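Local coordinates for UDP-N-Acetylglucosamine 2-Epimerase (PDB 1V4V), which probably interconverts UDP-N-acetylglucosamine and UDP-N-acetylmannosamine by inverting the sugar at C2, at residues L231-V237 with N256-P262; M5-A11 with M90-L96. All blocks are in the same frame, centred on the assembly; numbering follows the deposited sequence.

Contact 1 (L231-V237 with N256-P262); sequences LTFVYPV and NFVLLDP
Phe-233 O accepts the N-H of Val-258 near the start of a parallel strand pairing in which residues 233 to 236 match 257 to 260 one for one. The strand axes diverge by 17°, consistent with ordinary sheet twist. The main-chain bonds alternate as parallel geometry requires: Phe-233 N to Asn-256 O, Val-258 N to Phe-233 O (2.8 Å), Tyr-235 N to Val-258 O (2.9 Å), Leu-260 N to Tyr-235 O and Val-237 N to Leu-260 O.

One side-chain bond extends the pairing at its start. Asn-256 ND2 reaches Leu-231 O at 3.0 Å, and its amide also donates to Ala-225 O, so two carbonyls grip one nitrogen and should fix the amide's rotation. That amide stands nearly upright to the Phe-233 ring, with ND2 at the ring's edge.

The aromatic contact is mainly CH-pi. Phe-233 CB sits 3.6 Å from the Phe-257 ring centroid, almost on the ring normal, while the two rings, though near parallel, are slid apart and barely overlap. An unstaggered first torsion of Phe-257 (chi1 -120°) brings its ring toward the other strand, where Tyr-235 CB meets the edge at CE2 (3.9 Å). A serine at Phe-257 would probably leave Phe-233 CB and Tyr-235 CB without their aromatic cover and open a gap beneath the helices. Further along this face Leu-259 CD2 touches Tyr-235 CB at 3.9 Å; on the reverse face Leu-260 CD1 meets Val-234 CG1 at 3.7 Å.

The pair belongs to a beta-alpha-beta unit whose helix 241-251 lies on the aromatic face against Tyr-235, Val-237 and Phe-257, beside helix 214-227 over both phenylalanines. Strand 200-203 flanks 232-236, leaving 257-260 as the outermost strand of this sheet within the chain.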
loop_
_atom_site.group_PDB
_atom_site.type_symbol
_atom_site.label_atom_id
_atom_site.label_comp_id
_atom_site.label_asym_id
_atom_site.label_seq_id
_atom_site.Cartn_x
_atom_site.Cartn_y
_atom_site.Cartn_z
ATOM N N LEU A 231 -9.528 22.479 48.719
ATOM C CA LEU A 231 -9.006 21.899 47.488
ATOM C C LEU A 231 -7.917 22.797 46.934
ATOM O O LEU A 231 -7.959 24.011 47.106
ATOM C CB LEU A 231 -10.108 21.787 46.425
ATOM C CG LEU A 231 -11.368 21.007 46.778
ATOM C CD1 LEU A 231 -12.281 20.951 45.549
ATOM C CD2 LEU A 231 -10.997 19.614 47.225
ATOM N N THR A 232 -6.943 22.201 46.261
ATOM C CA THR A 232 -5.882 22.987 45.653
ATOM C C THR A 232 -6.015 22.864 44.144
ATOM O O THR A 232 -6.011 21.762 43.606
ATOM C CB THR A 232 -4.504 22.501 46.077
ATOM O OG1 THR A 232 -4.358 22.692 47.491
ATOM C CG2 THR A 232 -3.416 23.284 45.336
ATOM N N PHE A 233 -6.148 24.004 43.476
ATOM C CA PHE A 233 -6.297 24.043 42.023
ATOM C C PHE A 233 -4.938 24.265 41.379
ATOM O O PHE A 233 -4.320 25.312 41.562
ATOM C CB PHE A 233 -7.285 25.153 41.639
ATOM C CG PHE A 233 -8.677 24.929 42.181
ATOM C CD1 PHE A 233 -8.955 25.131 43.532
ATOM C CD2 PHE A 233 -9.689 24.440 41.354
ATOM C CE1 PHE A 233 -10.214 24.847 44.060
ATOM C CE2 PHE A 233 -10.954 24.149 41.863
ATOM C CZ PHE A 233 -11.222 24.352 43.225
ATOM N N VAL A 234 -4.479 23.263 40.634
ATOM C CA VAL A 234 -3.176 23.318 39.979
ATOM C C VAL A 234 -3.342 23.597 38.497
ATOM O O VAL A 234 -3.957 22.818 37.765
ATOM C CB VAL A 234 -2.410 22.007 40.194
ATOM C CG1 VAL A 234 -0.999 22.130 39.631
ATOM C CG2 VAL A 234 -2.363 21.689 41.687
ATOM N N TYR A 235 -2.754 24.710 38.066
ATOM C CA TYR A 235 -2.872 25.184 36.701
ATOM C C TYR A 235 -1.544 25.450 35.979
ATOM O O TYR A 235 -0.908 26.476 36.206
ATOM C CB TYR A 235 -3.720 26.464 36.748
ATOM C CG TYR A 235 -4.032 27.170 35.442
ATOM C CD1 TYR A 235 -3.725 26.605 34.207
ATOM C CD2 TYR A 235 -4.680 28.409 35.456
ATOM C CE1 TYR A 235 -4.059 27.258 33.013
ATOM C CE2 TYR A 235 -5.015 29.066 34.275
ATOM C CZ TYR A 235 -4.706 28.488 33.061
ATOM O OH TYR A 235 -5.063 29.132 31.903
ATOM N N PRO A 236 -1.105 24.515 35.120
ATOM C CA PRO A 236 0.146 24.712 34.376
ATOM C C PRO A 236 -0.241 25.661 33.241
ATOM O O PRO A 236 -0.882 25.248 32.278
ATOM C CB PRO A 236 0.476 23.310 33.860
ATOM C CG PRO A 236 -0.250 22.394 34.824
ATOM C CD PRO A 236 -1.556 23.119 35.014
ATOM N N VAL A 237 0.124 26.932 33.366
ATOM C CA VAL A 237 -0.238 27.928 32.362
ATOM C C VAL A 237 0.686 27.972 31.149
ATOM O O VAL A 237 1.907 28.021 31.292
ATOM C CB VAL A 237 -0.277 29.338 32.990
ATOM C CG1 VAL A 237 -0.896 30.333 32.016
ATOM C CG2 VAL A 237 -1.049 29.302 34.290
ATOM N N ASN A 256 -5.429 29.147 47.220
ATOM C CA ASN A 256 -5.396 27.741 46.827
ATOM C C ASN A 256 -5.260 27.440 45.334
ATOM O O ASN A 256 -5.647 26.366 44.865
ATOM C CB ASN A 256 -6.602 26.998 47.419
ATOM C CG ASN A 256 -7.925 27.596 46.998
ATOM O OD1 ASN A 256 -8.009 28.781 46.670
ATOM N ND2 ASN A 256 -8.977 26.780 47.029
ATOM N N PHE A 257 -4.713 28.396 44.595
ATOM C CA PHE A 257 -4.441 28.189 43.183
ATOM C C PHE A 257 -2.916 28.149 43.063
ATOM O O PHE A 257 -2.211 28.983 43.649
ATOM C CB PHE A 257 -4.980 29.335 42.322
ATOM C CG PHE A 257 -5.992 28.897 41.291
ATOM C CD1 PHE A 257 -7.354 29.068 41.520
ATOM C CD2 PHE A 257 -5.580 28.299 40.101
ATOM C CE1 PHE A 257 -8.299 28.652 40.579
ATOM C CE2 PHE A 257 -6.516 27.878 39.151
ATOM C CZ PHE A 257 -7.877 28.055 39.393
ATOM N N VAL A 258 -2.410 27.167 42.332
ATOM C CA VAL A 258 -0.974 27.044 42.104
ATOM C C VAL A 258 -0.739 27.163 40.608
ATOM O O VAL A 258 -1.194 26.318 39.835
ATOM C CB VAL A 258 -0.424 25.678 42.575
ATOM C CG1 VAL A 258 1.056 25.573 42.223
ATOM C CG2 VAL A 258 -0.618 25.522 44.078
ATOM N N LEU A 259 -0.042 28.217 40.193
ATOM C CA LEU A 259 0.244 28.405 38.779
ATOM C C LEU A 259 1.635 27.868 38.466
ATOM O O LEU A 259 2.617 28.238 39.109
ATOM C CB LEU A 259 0.146 29.886 38.399
ATOM C CG LEU A 259 -1.147 30.609 38.791
ATOM C CD1 LEU A 259 -1.165 31.990 38.144
ATOM C CD2 LEU A 259 -2.361 29.804 38.334
ATOM N N LEU A 260 1.708 26.981 37.483
ATOM C CA LEU A 260 2.972 26.379 37.087
ATOM C C LEU A 260 3.248 26.596 35.609
ATOM O O LEU A 260 2.379 27.050 34.862
ATOM C CB LEU A 260 2.938 24.873 37.359
ATOM C CG LEU A 260 2.622 24.419 38.786
ATOM C CD1 LEU A 260 2.506 22.904 38.824
ATOM C CD2 LEU A 260 3.710 24.902 39.733
ATOM N N ASP A 261 4.469 26.270 35.198
ATOM C CA ASP A 261 4.854 26.367 33.798
ATOM C C ASP A 261 4.425 25.034 33.198
ATOM O O ASP A 261 4.194 24.071 33.932
ATOM C CB ASP A 261 6.373 26.532 33.658
ATOM C CG ASP A 261 6.840 27.951 33.941
ATOM O OD1 ASP A 261 8.067 28.156 34.074
ATOM O OD2 ASP A 261 5.992 28.862 34.022
ATOM N N PRO A 262 4.301 24.958 31.867
ATOM C CA PRO A 262 3.893 23.711 31.213
ATOM C C PRO A 262 4.672 22.494 31.721
ATOM O O PRO A 262 5.891 22.545 31.884
ATOM C CB PRO A 262 4.148 24.005 29.742
ATOM C CG PRO A 262 3.790 25.464 29.651
ATOM C CD PRO A 262 4.463 26.041 30.880
#

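Contact 2 (M5-A11 with M90-L96); sequences MKRVVLA and MGADYVL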
loop_
_atom_site.group_PDB
_atom_site.type_symbol
_atom_site.label_atom_id
_atom_site.label_comp_id
_atom_site.label_asym_id
_atom_site.label_seq_id
_atom_site.Cartn_x
_atom_site.Cartn_y
_atom_site.Cartn_z
HETATM N N MSE A 5 13.150 -16.147 21.616
HETATM C CA MSE A 5 13.844 -16.537 20.394
HETATM C C MSE A 5 13.426 -15.672 19.205
HETATM O O MSE A 5 14.247 -15.357 18.344
HETATM C CB MSE A 5 13.589 -18.018 20.072
HETATM C CG MSE A 5 12.311 -18.301 19.284
HETATM SE SE MSE A 5 10.667 -18.305 20.311
HETATM C CE MSE A 5 10.122 -20.126 19.976
ATOM N N LYS A 6 12.152 -15.291 19.162
ATOM C CA LYS A 6 11.645 -14.461 18.073
ATOM C C LYS A 6 11.955 -12.993 18.350
ATOM O O LYS A 6 11.951 -12.555 19.502
ATOM C CB LYS A 6 10.131 -14.635 17.919
ATOM C CG LYS A 6 9.660 -16.053 17.616
ATOM C CD LYS A 6 10.238 -16.580 16.312
ATOM C CE LYS A 6 9.455 -17.789 15.809
ATOM N NZ LYS A 6 9.305 -18.846 16.848
ATOM N N ARG A 7 12.220 -12.233 17.293
ATOM C CA ARG A 7 12.522 -10.819 17.452
ATOM C C ARG A 7 11.468 -9.959 16.756
ATOM O O ARG A 7 11.125 -10.191 15.595
ATOM C CB ARG A 7 13.917 -10.516 16.901
ATOM C CG ARG A 7 15.008 -11.427 17.470
ATOM C CD ARG A 7 16.403 -10.917 17.137
ATOM N NE ARG A 7 17.439 -11.934 17.318
ATOM C CZ ARG A 7 17.661 -12.603 18.448
ATOM N NH1 ARG A 7 16.920 -12.376 19.524
ATOM N NH2 ARG A 7 18.631 -13.506 18.503
ATOM N N VAL A 8 10.949 -8.974 17.481
ATOM C CA VAL A 8 9.923 -8.080 16.950
ATOM C C VAL A 8 10.457 -6.658 16.961
ATOM O O VAL A 8 10.689 -6.077 18.019
ATOM C CB VAL A 8 8.638 -8.143 17.804
ATOM C CG1 VAL A 8 7.567 -7.228 17.219
ATOM C CG2 VAL A 8 8.138 -9.569 17.864
ATOM N N VAL A 9 10.654 -6.098 15.775
ATOM C CA VAL A 9 11.182 -4.750 15.668
ATOM C C VAL A 9 10.082 -3.706 15.537
ATOM O O VAL A 9 9.217 -3.808 14.665
ATOM C CB VAL A 9 12.141 -4.625 14.450
ATOM C CG1 VAL A 9 12.671 -3.194 14.332
ATOM C CG2 VAL A 9 13.311 -5.604 14.601
ATOM N N LEU A 10 10.106 -2.724 16.429
ATOM C CA LEU A 10 9.148 -1.627 16.373
ATOM C C LEU A 10 9.916 -0.485 15.727
ATOM O O LEU A 10 10.931 -0.037 16.256
ATOM C CB LEU A 10 8.686 -1.213 17.775
ATOM C CG LEU A 10 7.825 -2.218 18.535
ATOM C CD1 LEU A 10 8.695 -3.362 19.045
ATOM C CD2 LEU A 10 7.149 -1.513 19.705
ATOM N N ALA A 11 9.440 -0.029 14.574
ATOM C CA ALA A 11 10.102 1.045 13.852
ATOM C C ALA A 11 9.244 2.305 13.819
ATOM O O ALA A 11 8.115 2.274 13.344
ATOM C CB ALA A 11 10.408 0.586 12.434
HETATM N N MSE A 90 19.158 -6.998 12.061
HETATM C CA MSE A 90 18.619 -7.088 13.415
HETATM C C MSE A 90 17.939 -8.442 13.617
HETATM O O MSE A 90 17.532 -8.777 14.732
HETATM C CB MSE A 90 17.606 -5.964 13.673
HETATM C CG MSE A 90 18.212 -4.574 13.726
HETATM SE SE MSE A 90 16.846 -3.176 13.670
HETATM C CE MSE A 90 16.583 -2.950 15.584
ATOM N N GLY A 91 17.810 -9.203 12.530
ATOM C CA GLY A 91 17.189 -10.519 12.592
ATOM C C GLY A 91 15.699 -10.517 12.890
ATOM O O GLY A 91 15.172 -11.448 13.507
ATOM N N ALA A 92 15.005 -9.483 12.427
ATOM C CA ALA A 92 13.574 -9.352 12.672
ATOM C C ALA A 92 12.715 -10.493 12.143
ATOM O O ALA A 92 12.844 -10.902 10.988
ATOM C CB ALA A 92 13.068 -8.015 12.095
ATOM N N ASP A 93 11.826 -10.991 12.998
ATOM C CA ASP A 93 10.898 -12.052 12.630
ATOM C C ASP A 93 9.526 -11.431 12.407
ATOM O O ASP A 93 8.618 -12.058 11.851
ATOM C CB ASP A 93 10.807 -13.109 13.734
ATOM C CG ASP A 93 12.073 -13.932 13.856
ATOM O OD1 ASP A 93 12.860 -13.694 14.796
ATOM O OD2 ASP A 93 12.278 -14.813 12.997
ATOM N N TYR A 94 9.385 -10.184 12.847
ATOM C CA TYR A 94 8.134 -9.457 12.698
ATOM C C TYR A 94 8.447 -7.974 12.841
ATOM O O TYR A 94 9.346 -7.590 13.586
ATOM C CB TYR A 94 7.130 -9.894 13.774
ATOM C CG TYR A 94 5.685 -9.773 13.346
ATOM C CD1 TYR A 94 5.013 -8.549 13.394
ATOM C CD2 TYR A 94 5.001 -10.877 12.840
ATOM C CE1 TYR A 94 3.698 -8.435 12.941
ATOM C CE2 TYR A 94 3.696 -10.772 12.391
ATOM C CZ TYR A 94 3.051 -9.552 12.442
ATOM O OH TYR A 94 1.765 -9.468 11.975
ATOM N N VAL A 95 7.713 -7.145 12.109
ATOM C CA VAL A 95 7.918 -5.707 12.164
ATOM C C VAL A 95 6.608 -4.993 12.464
ATOM O O VAL A 95 5.572 -5.311 11.892
ATOM C CB VAL A 95 8.468 -5.164 10.829
ATOM C CG1 VAL A 95 8.692 -3.653 10.936
ATOM C CG2 VAL A 95 9.776 -5.859 10.483
ATOM N N LEU A 96 6.663 -4.030 13.373
ATOM C CA LEU A 96 5.480 -3.258 13.718
ATOM C C LEU A 96 5.722 -1.803 13.345
ATOM O O LEU A 96 6.771 -1.244 13.648
ATOM C CB LEU A 96 5.182 -3.356 15.223
ATOM C CG LEU A 96 4.735 -4.711 15.782
ATOM C CD1 LEU A 96 4.510 -4.596 17.285
ATOM C CD2 LEU A 96 3.459 -5.166 15.097
#
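The carboxylate of Asp-93 turns back on the start of the first strand: OD1 takes the Arg-7 N-H at 3.0 Å through its anti lone pair, while Asp-93 N donates to Arg-7 O at 2.8 Å. Backbone and side chain of one residue thus grip both main-chain polar atoms of Arg-7, its N and its O. The two charged groups do not pair, since Arg-7 NE stays 5.5 Å from Asp-93 OD1; instead the arginine, extended from CG to NE, runs past the turn and rests CD against Met-90 O (3.4 Å). That turn ends the preceding helix in a Schellman motif at Gly-91, whose positive phi suits a residue without a side chain.

Val-9 faces the turn. With CG1 anti to the backbone N (chi1 179°), it sends CG2 onto Ala-92 CB at 3.5 Å, tighter than usual for carbons, and CG1 to the selenomethionine Met-90, whose side chain crosses it at about a right angle, CE 4.1 Å away. On the other face Leu-96 slants across Val-8, CD1 meeting CG1 at 4.0 Å. Beyond the turn, regular parallel bonding follows, Val-9 N to Tyr-94 O and Leu-96 N to Val-9 O (2.9 Å).

Strand 34-40 flanks 6-12 on its other side, and the face bearing Val-8, Leu-10 and Leu-96 lies under helix 15-29 and the C-terminal helix 353-364.

How the contacts relate
From the N terminus, contact 2 comes first: strand 6-12 pairs with 94-98 after a 78-residue excursion that includes helix 15-29, strand 34-40 and helix 72-89, setting 6-12 and 94-98 side by side inside the first parallel sheet. Contact 1 opens only after that loop has closed, and spans just the 18 residues around helix 241-251 in the second sheet. The two are in series, neither nesting nor crossing, with centres 44 Å apart on opposite sides of the chain's centre. Each joins neighbouring strands within one of the two parallel sheets, which fits the two Rossmann-like domains of the GT-B fold, although helix 353-364, late in the chain, returns to pack against contact 2.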